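Local atomic coordinates of SIR4-interacting protein SIF2 (Saccharomyces cerevisiae, PDB entry 1R5M), a protein that acts as a WD40-repeat subunit of the Set3 corepressor complex in the yeast nucleus and antagonizes telomeric silencing. Residues Ala346-Val356 / Asp395-Asn403; Asp168-Trp176 / Thr182-Lys190. One frame throughout, in Å; residues are numbered along the deposited sequence.

Overall arrangement
Following the chain from its N terminus, contact 2 comes first: 168-176 and 182-190 are neighbours in sequence, and the short turn between them makes a hairpin of the last two strands of the four-stranded blade 152-187. Contact 1 opens well after contact 2 has closed, so the two follow in series and neither nests nor crosses. It brings 346-356, in WD repeat 7, against 395-403, in WD repeat 8, closing a loop of 38 residues that includes strand 380-388. Contact 2 thus joins strands within a blade, contact 1 joins successive blades. Their centres lie about 30 Å apart on opposite sides of the propeller, with nearest atoms about 13 Å apart.

Contact 1 (Ala346-Val356 / Asp395-Asn403)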
loop_
_atom_site.group_PDB
_atom_site.type_symbol
_atom_site.label_atom_id
_atom_site.label_comp_id
_atom_site.label_asym_id
_atom_site.label_seq_id
_atom_site.Cartn_x
_atom_site.Cartn_y
_atom_site.Cartn_z
ATOM N N ALA A 346 6.593 -2.491 -9.714
ATOM C CA ALA A 346 5.893 -3.719 -10.070
ATOM C C ALA A 346 4.390 -3.504 -10.090
ATOM O O ALA A 346 3.827 -2.922 -9.164
ATOM C CB ALA A 346 6.245 -4.821 -9.078
ATOM N N VAL A 347 3.740 -3.979 -11.150
ATOM C CA VAL A 347 2.296 -3.837 -11.279
ATOM C C VAL A 347 1.628 -5.169 -11.582
ATOM O O VAL A 347 2.209 -6.030 -12.241
ATOM C CB VAL A 347 1.921 -2.839 -12.394
ATOM C CG1 VAL A 347 2.425 -1.448 -12.039
ATOM C CG2 VAL A 347 2.499 -3.297 -13.722
ATOM N N ALA A 348 0.407 -5.336 -11.085
ATOM C CA ALA A 348 -0.345 -6.558 -11.323
ATOM C C ALA A 348 -1.507 -6.237 -12.248
ATOM O O ALA A 348 -2.377 -5.435 -11.908
ATOM C CB ALA A 348 -0.863 -7.121 -10.006
ATOM N N PHE A 349 -1.507 -6.853 -13.425
ATOM C CA PHE A 349 -2.575 -6.637 -14.388
ATOM C C PHE A 349 -3.739 -7.575 -14.114
ATOM O O PHE A 349 -3.577 -8.629 -13.493
ATOM C CB PHE A 349 -2.069 -6.849 -15.818
ATOM C CG PHE A 349 -1.131 -5.781 -16.295
ATOM C CD1 PHE A 349 0.238 -5.880 -16.070
ATOM C CD2 PHE A 349 -1.620 -4.664 -16.966
ATOM C CE1 PHE A 349 1.108 -4.879 -16.509
ATOM C CE2 PHE A 349 -0.760 -3.657 -17.408
ATOM C CZ PHE A 349 0.606 -3.765 -17.179
ATOM N N MET A 350 -4.912 -7.182 -14.593
ATOM C CA MET A 350 -6.130 -7.956 -14.406
ATOM C C MET A 350 -6.035 -9.352 -15.016
ATOM O O MET A 350 -6.768 -10.256 -14.619
ATOM C CB MET A 350 -7.309 -7.194 -15.013
ATOM C CG MET A 350 -8.655 -7.852 -14.815
ATOM S SD MET A 350 -9.987 -6.750 -15.321
ATOM C CE MET A 350 -11.419 -7.730 -14.850
ATOM N N ASP A 351 -5.134 -9.533 -15.977
ATOM C CA ASP A 351 -4.984 -10.839 -16.612
ATOM C C ASP A 351 -4.049 -11.776 -15.846
ATOM O O ASP A 351 -3.708 -12.855 -16.334
ATOM C CB ASP A 351 -4.498 -10.681 -18.061
ATOM C CG ASP A 351 -3.122 -10.051 -18.156
ATOM O OD1 ASP A 351 -2.548 -9.702 -17.104
ATOM O OD2 ASP A 351 -2.610 -9.904 -19.288
ATOM N N GLY A 352 -3.638 -11.368 -14.647
ATOM C CA GLY A 352 -2.765 -12.204 -13.838
ATOM C C GLY A 352 -1.277 -12.052 -14.100
ATOM O O GLY A 352 -0.461 -12.787 -13.538
ATOM N N GLN A 353 -0.909 -11.104 -14.952
ATOM C CA GLN A 353 0.501 -10.896 -15.244
ATOM C C GLN A 353 1.086 -9.783 -14.390
ATOM O O GLN A 353 0.432 -8.770 -14.129
ATOM C CB GLN A 353 0.713 -10.551 -16.719
ATOM C CG GLN A 353 2.186 -10.377 -17.087
ATOM C CD GLN A 353 2.429 -10.373 -18.583
ATOM O OE1 GLN A 353 1.879 -11.200 -19.311
ATOM N NE2 GLN A 353 3.274 -9.455 -19.048
ATOM N N VAL A 354 2.320 -9.991 -13.947
ATOM C CA VAL A 354 3.026 -8.995 -13.158
ATOM C C VAL A 354 4.150 -8.456 -14.025
ATOM O O VAL A 354 4.942 -9.223 -14.573
ATOM C CB VAL A 354 3.669 -9.597 -11.889
ATOM C CG1 VAL A 354 4.499 -8.531 -11.171
ATOM C CG2 VAL A 354 2.596 -10.140 -10.964
ATOM N N ASN A 355 4.200 -7.137 -14.168
ATOM C CA ASN A 355 5.260 -6.503 -14.937
ATOM C C ASN A 355 6.109 -5.701 -13.971
ATOM O O ASN A 355 5.582 -5.024 -13.086
ATOM C CB ASN A 355 4.696 -5.541 -15.992
ATOM C CG ASN A 355 4.407 -6.218 -17.322
ATOM O OD1 ASN A 355 3.986 -5.562 -18.277
ATOM N ND2 ASN A 355 4.634 -7.522 -17.392
ATOM N N VAL A 356 7.422 -5.797 -14.122
ATOM C CA VAL A 356 8.332 -5.021 -13.298
ATOM C C VAL A 356 8.987 -4.042 -14.262
ATOM O O VAL A 356 9.599 -4.447 -15.254
ATOM C CB VAL A 356 9.412 -5.894 -12.633
ATOM C CG1 VAL A 356 10.346 -5.020 -11.801
ATOM C CG2 VAL A 356 8.760 -6.940 -11.743
ATOM N N ASP A 395 -6.413 -16.803 -12.847
ATOM C CA ASP A 395 -6.827 -16.115 -11.627
ATOM C C ASP A 395 -6.302 -14.681 -11.573
ATOM O O ASP A 395 -5.318 -14.341 -12.231
ATOM C CB ASP A 395 -6.351 -16.902 -10.397
ATOM C CG ASP A 395 -7.048 -16.474 -9.108
ATOM O OD1 ASP A 395 -8.050 -15.732 -9.170
ATOM O OD2 ASP A 395 -6.594 -16.900 -8.026
ATOM N N TYR A 396 -6.987 -13.851 -10.791
ATOM C CA TYR A 396 -6.624 -12.447 -10.605
ATOM C C TYR A 396 -5.568 -12.315 -9.517
ATOM O O TYR A 396 -5.480 -13.151 -8.623
ATOM C CB TYR A 396 -7.829 -11.629 -10.120
ATOM C CG TYR A 396 -9.000 -11.528 -11.060
ATOM C CD1 TYR A 396 -10.285 -11.862 -10.634
ATOM C CD2 TYR A 396 -8.836 -11.058 -12.362
ATOM C CE1 TYR A 396 -11.383 -11.728 -11.485
ATOM C CE2 TYR A 396 -9.922 -10.921 -13.219
ATOM C CZ TYR A 396 -11.192 -11.254 -12.777
ATOM O OH TYR A 396 -12.266 -11.113 -13.630
ATOM N N ILE A 397 -4.788 -11.242 -9.595
ATOM C CA ILE A 397 -3.795 -10.923 -8.572
ATOM C C ILE A 397 -4.373 -9.677 -7.903
ATOM O O ILE A 397 -4.619 -8.675 -8.573
ATOM C CB ILE A 397 -2.422 -10.585 -9.179
ATOM C CG1 ILE A 397 -1.785 -11.856 -9.745
ATOM C CG2 ILE A 397 -1.517 -9.965 -8.112
ATOM C CD1 ILE A 397 -0.516 -11.606 -10.532
ATOM N N PHE A 398 -4.603 -9.751 -6.595
ATOM C CA PHE A 398 -5.179 -8.643 -5.831
ATOM C C PHE A 398 -4.146 -7.785 -5.111
ATOM O O PHE A 398 -4.419 -6.635 -4.750
ATOM C CB PHE A 398 -6.155 -9.184 -4.780
ATOM C CG PHE A 398 -7.497 -9.592 -5.327
ATOM C CD1 PHE A 398 -8.455 -10.137 -4.479
ATOM C CD2 PHE A 398 -7.815 -9.410 -6.669
ATOM C CE1 PHE A 398 -9.713 -10.493 -4.954
ATOM C CE2 PHE A 398 -9.074 -9.765 -7.157
ATOM C CZ PHE A 398 -10.023 -10.306 -6.296
ATOM N N ASP A 399 -2.964 -8.343 -4.893
ATOM C CA ASP A 399 -1.934 -7.619 -4.169
ATOM C C ASP A 399 -0.547 -8.167 -4.457
ATOM O O ASP A 399 -0.389 -9.320 -4.863
ATOM C CB ASP A 399 -2.225 -7.719 -2.663
ATOM C CG ASP A 399 -1.169 -7.042 -1.808
ATOM O OD1 ASP A 399 -0.416 -7.744 -1.096
ATOM O OD2 ASP A 399 -1.092 -5.798 -1.850
ATOM N N LEU A 400 0.456 -7.320 -4.268
ATOM C CA LEU A 400 1.838 -7.733 -4.438
ATOM C C LEU A 400 2.670 -6.904 -3.473
ATOM O O LEU A 400 2.263 -5.809 -3.073
ATOM C CB LEU A 400 2.304 -7.547 -5.891
ATOM C CG LEU A 400 2.448 -6.180 -6.550
ATOM C CD1 LEU A 400 2.865 -6.384 -8.012
ATOM C CD2 LEU A 400 1.134 -5.418 -6.486
ATOM N N SER A 401 3.813 -7.437 -3.065
ATOM C CA SER A 401 4.676 -6.723 -2.133
ATOM C C SER A 401 6.138 -7.077 -2.346
ATOM O O SER A 401 6.471 -8.225 -2.644
ATOM C CB SER A 401 4.273 -7.055 -0.696
ATOM O OG SER A 401 4.438 -8.437 -0.435
ATOM N N TRP A 402 7.000 -6.074 -2.191
ATOM C CA TRP A 402 8.447 -6.231 -2.341
ATOM C C TRP A 402 9.134 -6.483 -1.007
ATOM O O TRP A 402 8.765 -5.876 0.003
ATOM C CB TRP A 402 9.096 -4.948 -2.856
ATOM C CG TRP A 402 8.839 -4.536 -4.258
ATOM C CD1 TRP A 402 7.867 -3.684 -4.703
ATOM C CD2 TRP A 402 9.659 -4.836 -5.387
ATOM N NE1 TRP A 402 8.043 -3.425 -6.043
ATOM C CE2 TRP A 402 9.137 -4.122 -6.486
ATOM C CE3 TRP A 402 10.793 -5.639 -5.576
ATOM C CZ2 TRP A 402 9.711 -4.183 -7.758
ATOM C CZ3 TRP A 402 11.366 -5.699 -6.842
ATOM C CH2 TRP A 402 10.823 -4.975 -7.914
ATOM N N ASN A 403 10.154 -7.338 -0.994
ATOM C CA ASN A 403 10.894 -7.513 0.248
ATOM C C ASN A 403 11.835 -6.301 0.270
ATOM O O ASN A 403 12.003 -5.625 -0.752
ATOM C CB ASN A 403 11.622 -8.872 0.301
ATOM C CG ASN A 403 12.890 -8.931 -0.532
ATOM O OD1 ASN A 403 13.015 -8.293 -1.574
ATOM N ND2 ASN A 403 13.836 -9.748 -0.075
HETATM O O HOH W 1 -5.111 -9.149 -11.377
#
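The Tyr396 ring takes the carbonyl oxygen of Met350 at its edge, in the ring plane, with Met350 O 3.2 Å from Tyr396 CD2. The Met350 side chain runs alongside that ring, pointing the same way: its CG is anti to the backbone N (chi1 -177°) and the chain stays extended, which carries CE out to the phenol end, 3.7 Å from Tyr396 OH. At the other end of the contact, Val356 CG1 meets the edge of the Trp402 indole near CH2, while Ala346 CB approaches the same ring obliquely, 3.8 Å from CZ2. The indole NE1 is satisfied outside the contact by Arg337 O.

Between the two rings the side-chain contacts are aliphatic. Ile397 points both its branches at the hairpin: CG2 presses tightly on Ala348 CB at 3.5 Å, and CD1 crosses to Val354 CG2 at 3.5 Å, coming at the same time within 3.2 Å of Gly352 O. With CG held between its backbone N and carbonyl carbon (chi1 66°), Leu400 reaches toward the hairpin and lays CD1 against Ala346 O and CB, with Val354 CG1 sliding past. No direct hydrogen bond joins the segments; water 1 bridges them, donating to Phe349 O at 2.7 Å and accepting from Ile397 N. On the hairpin turn, Asp351 OD1 closes an Asx turn with Gln353 N.

Strand 397-402 therefore packs face to face on strands 346-349 and 354-356, its axis 7.2 Å from the former and nearly antiparallel to it: the apolar interface between adjacent blades of a WD40 beta-propeller.

Contact 2 (Asp168-Trp176 / Thr182-Lys190); sequences DVENVTILW and TVMQHFELK
Thr173 and Phe187 pair through both backbone bonds, Thr173 N to Phe187 O at 2.9 Å and Phe187 N to Thr173 O at 2.7 Å, in the antiparallel hairpin that forms the outer half of a WD40 propeller blade. Leu175 N gives a nearly straight bond to Gln185 O. Leu175 O serves two donors, Met184 N at 2.8 Å and, weakly, Gln185 N: a classic beta bulge that shifts the register and pairs Trp176 with Val183. Gln185 NE2 is taken up by Glu236 O of the next blade, and Trp176 NE1 by Ser166 OG.

In the type I turn Asp168-Asn171 leading into the first strand, Asp168 OD1 accepts from Val172 N at 3.0 Å and OD2 from His148 ND1. Lys190 CD lies against Glu170 O and Asn171 CB, water 2 links Lys190 NZ to Val169 O, and water 4 accepts from Leu189 N beside Asn171 O. His186 ND1 donates to the syn lone pair of Glu188 OE2.

Over one face of the Trp176 indole sit Ile174 CG2, offset toward the rim, and Val183 CG2, a CH-pi contact 4.0 Å from the six-membered ring's centroid. With Val183 CG1 anti to the backbone N (chi1 175°), CG2 turns over the ring while CG1 meets Ile174 CG2.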
loop_
_atom_site.group_PDB
_atom_site.type_symbol
_atom_site.label_atom_id
_atom_site.label_comp_id
_atom_site.label_asym_id
_atom_site.label_seq_id
_atom_site.Cartn_x
_atom_site.Cartn_y
_atom_site.Cartn_z
ATOM N N ASP A 168 -11.558 2.152 8.205
ATOM C CA ASP A 168 -12.296 1.021 7.659
ATOM C C ASP A 168 -13.066 1.427 6.403
ATOM O O ASP A 168 -13.032 2.590 5.991
ATOM C CB ASP A 168 -13.241 0.401 8.711
ATOM C CG ASP A 168 -14.291 1.371 9.235
ATOM O OD1 ASP A 168 -14.858 2.152 8.441
ATOM O OD2 ASP A 168 -14.568 1.328 10.456
ATOM N N VAL A 169 -13.747 0.460 5.795
ATOM C CA VAL A 169 -14.502 0.701 4.570
ATOM C C VAL A 169 -15.610 1.740 4.694
ATOM O O VAL A 169 -15.990 2.361 3.700
ATOM C CB VAL A 169 -15.121 -0.605 4.021
ATOM C CG1 VAL A 169 -14.026 -1.574 3.629
ATOM C CG2 VAL A 169 -16.032 -1.225 5.051
ATOM N N GLU A 170 -16.134 1.926 5.901
ATOM C CA GLU A 170 -17.195 2.906 6.116
ATOM C C GLU A 170 -16.587 4.268 6.428
ATOM O O GLU A 170 -17.283 5.204 6.816
ATOM C CB GLU A 170 -18.103 2.460 7.264
ATOM C CG GLU A 170 -18.847 1.162 6.993
ATOM C CD GLU A 170 -19.670 1.219 5.719
ATOM O OE1 GLU A 170 -20.389 2.220 5.521
ATOM O OE2 GLU A 170 -19.604 0.261 4.919
ATOM N N ASN A 171 -15.274 4.356 6.245
ATOM C CA ASN A 171 -14.507 5.569 6.488
ATOM C C ASN A 171 -14.421 6.023 7.933
ATOM O O ASN A 171 -14.096 7.178 8.209
ATOM C CB ASN A 171 -15.008 6.707 5.604
ATOM C CG ASN A 171 -14.566 6.544 4.166
ATOM O OD1 ASN A 171 -13.367 6.483 3.873
ATOM N ND2 ASN A 171 -15.528 6.467 3.260
ATOM N N VAL A 172 -14.717 5.126 8.864
ATOM C CA VAL A 172 -14.571 5.480 10.263
ATOM C C VAL A 172 -13.058 5.456 10.418
ATOM O O VAL A 172 -12.413 4.468 10.067
ATOM C CB VAL A 172 -15.210 4.437 11.193
ATOM C CG1 VAL A 172 -14.847 4.734 12.643
ATOM C CG2 VAL A 172 -16.721 4.461 11.025
ATOM N N THR A 173 -12.495 6.550 10.911
ATOM C CA THR A 173 -11.053 6.657 11.070
ATOM C C THR A 173 -10.712 6.870 12.534
ATOM O O THR A 173 -11.304 7.717 13.202
ATOM C CB THR A 173 -10.514 7.821 10.227
ATOM O OG1 THR A 173 -10.920 7.634 8.865
ATOM C CG2 THR A 173 -8.998 7.877 10.291
ATOM N N ILE A 174 -9.749 6.098 13.026
ATOM C CA ILE A 174 -9.358 6.172 14.426
ATOM C C ILE A 174 -7.877 6.460 14.633
ATOM O O ILE A 174 -7.030 5.896 13.942
ATOM C CB ILE A 174 -9.670 4.836 15.143
ATOM C CG1 ILE A 174 -11.150 4.483 14.982
ATOM C CG2 ILE A 174 -9.276 4.923 16.611
ATOM C CD1 ILE A 174 -12.098 5.490 15.588
ATOM N N LEU A 175 -7.584 7.341 15.587
ATOM C CA LEU A 175 -6.214 7.674 15.962
ATOM C C LEU A 175 -6.002 6.925 17.273
ATOM O O LEU A 175 -6.730 7.148 18.243
ATOM C CB LEU A 175 -6.055 9.179 16.201
ATOM C CG LEU A 175 -4.782 9.574 16.957
ATOM C CD1 LEU A 175 -3.546 9.225 16.136
ATOM C CD2 LEU A 175 -4.825 11.069 17.262
ATOM N N TRP A 176 -5.026 6.027 17.293
ATOM C CA TRP A 176 -4.745 5.231 18.482
ATOM C C TRP A 176 -3.395 5.505 19.105
ATOM O O TRP A 176 -2.443 5.866 18.418
ATOM C CB TRP A 176 -4.702 3.730 18.165
ATOM C CG TRP A 176 -5.878 3.113 17.499
ATOM C CD1 TRP A 176 -6.161 3.104 16.161
ATOM C CD2 TRP A 176 -6.887 2.326 18.129
ATOM N NE1 TRP A 176 -7.282 2.349 15.921
ATOM C CE2 TRP A 176 -7.750 1.859 17.114
ATOM C CE3 TRP A 176 -7.144 1.963 19.460
ATOM C CZ2 TRP A 176 -8.857 1.047 17.387
ATOM C CZ3 TRP A 176 -8.244 1.156 19.731
ATOM C CH2 TRP A 176 -9.086 0.708 18.696
ATOM N N THR A 182 -5.419 2.723 23.342
ATOM C CA THR A 182 -6.554 3.594 23.605
ATOM C C THR A 182 -6.916 4.455 22.399
ATOM O O THR A 182 -6.066 4.794 21.574
ATOM C CB THR A 182 -6.281 4.510 24.816
ATOM O OG1 THR A 182 -5.079 5.258 24.595
ATOM C CG2 THR A 182 -6.132 3.676 26.088
ATOM N N VAL A 183 -8.197 4.789 22.304
ATOM C CA VAL A 183 -8.712 5.610 21.216
ATOM C C VAL A 183 -8.528 7.078 21.581
ATOM O O VAL A 183 -9.135 7.567 22.532
ATOM C CB VAL A 183 -10.214 5.338 20.987
ATOM C CG1 VAL A 183 -10.760 6.288 19.932
ATOM C CG2 VAL A 183 -10.424 3.888 20.570
ATOM N N MET A 184 -7.689 7.782 20.829
ATOM C CA MET A 184 -7.438 9.194 21.103
ATOM C C MET A 184 -8.416 10.100 20.374
ATOM O O MET A 184 -8.859 11.112 20.914
ATOM C CB MET A 184 -6.007 9.552 20.719
ATOM C CG MET A 184 -4.974 8.842 21.562
ATOM S SD MET A 184 -3.327 9.235 21.008
ATOM C CE MET A 184 -3.215 10.946 21.484
ATOM N N GLN A 185 -8.743 9.733 19.141
ATOM C CA GLN A 185 -9.693 10.493 18.344
ATOM C C GLN A 185 -10.403 9.557 17.386
ATOM O O GLN A 185 -9.858 8.527 16.993
ATOM C CB GLN A 185 -8.994 11.588 17.530
ATOM C CG GLN A 185 -8.383 12.714 18.344
ATOM C CD GLN A 185 -8.164 13.960 17.506
ATOM O OE1 GLN A 185 -9.118 14.556 17.002
ATOM N NE2 GLN A 185 -6.907 14.358 17.345
ATOM N N HIS A 186 -11.627 9.916 17.019
ATOM C CA HIS A 186 -12.406 9.122 16.082
ATOM C C HIS A 186 -13.051 10.080 15.093
ATOM O O HIS A 186 -13.576 11.123 15.483
ATOM C CB HIS A 186 -13.470 8.303 16.825
ATOM C CG HIS A 186 -14.481 9.132 17.552
ATOM N ND1 HIS A 186 -15.525 9.766 16.912
ATOM C CD2 HIS A 186 -14.610 9.431 18.867
ATOM C CE1 HIS A 186 -16.253 10.419 17.799
ATOM N NE2 HIS A 186 -15.719 10.233 18.994
ATOM N N PHE A 187 -12.995 9.737 13.810
ATOM C CA PHE A 187 -13.573 10.592 12.782
ATOM C C PHE A 187 -14.556 9.844 11.893
ATOM O O PHE A 187 -14.283 8.730 11.445
ATOM C CB PHE A 187 -12.472 11.198 11.902
ATOM C CG PHE A 187 -11.314 11.769 12.672
ATOM C CD1 PHE A 187 -10.227 10.973 13.010
ATOM C CD2 PHE A 187 -11.313 13.106 13.062
ATOM C CE1 PHE A 187 -9.150 11.497 13.727
ATOM C CE2 PHE A 187 -10.243 13.640 13.779
ATOM C CZ PHE A 187 -9.160 12.835 14.111
ATOM N N GLU A 188 -15.706 10.468 11.652
ATOM C CA GLU A 188 -16.744 9.915 10.788
ATOM C C GLU A 188 -17.155 11.083 9.897
ATOM O O GLU A 188 -18.218 11.675 10.080
ATOM C CB GLU A 188 -17.953 9.442 11.604
ATOM C CG GLU A 188 -17.641 8.421 12.687
ATOM C CD GLU A 188 -16.941 9.032 13.886
ATOM O OE1 GLU A 188 -17.460 10.026 14.437
ATOM O OE2 GLU A 188 -15.877 8.514 14.283
ATOM N N LEU A 189 -16.298 11.408 8.936
ATOM C CA LEU A 189 -16.528 12.535 8.041
ATOM C C LEU A 189 -17.608 12.358 6.976
ATOM O O LEU A 189 -17.969 13.320 6.299
ATOM C CB LEU A 189 -15.204 12.930 7.379
ATOM C CG LEU A 189 -14.044 13.199 8.346
ATOM C CD1 LEU A 189 -12.809 13.621 7.564
ATOM C CD2 LEU A 189 -14.438 14.281 9.343
ATOM N N LYS A 190 -18.126 11.144 6.823
ATOM C CA LYS A 190 -19.168 10.892 5.831
ATOM C C LYS A 190 -20.501 11.482 6.281
ATOM O O LYS A 190 -20.808 12.641 5.993
ATOM C CB LYS A 190 -19.333 9.390 5.593
ATOM C CG LYS A 190 -18.107 8.713 5.003
ATOM C CD LYS A 190 -18.362 7.238 4.730
ATOM C CE LYS A 190 -19.477 7.043 3.715
ATOM N NZ LYS A 190 -19.744 5.601 3.459
HETATM O O HOH W 2 -17.747 4.040 2.567
HETATM O O HOH W 3 -17.535 8.314 8.083
HETATM O O HOH W 4 -13.867 9.704 8.474
#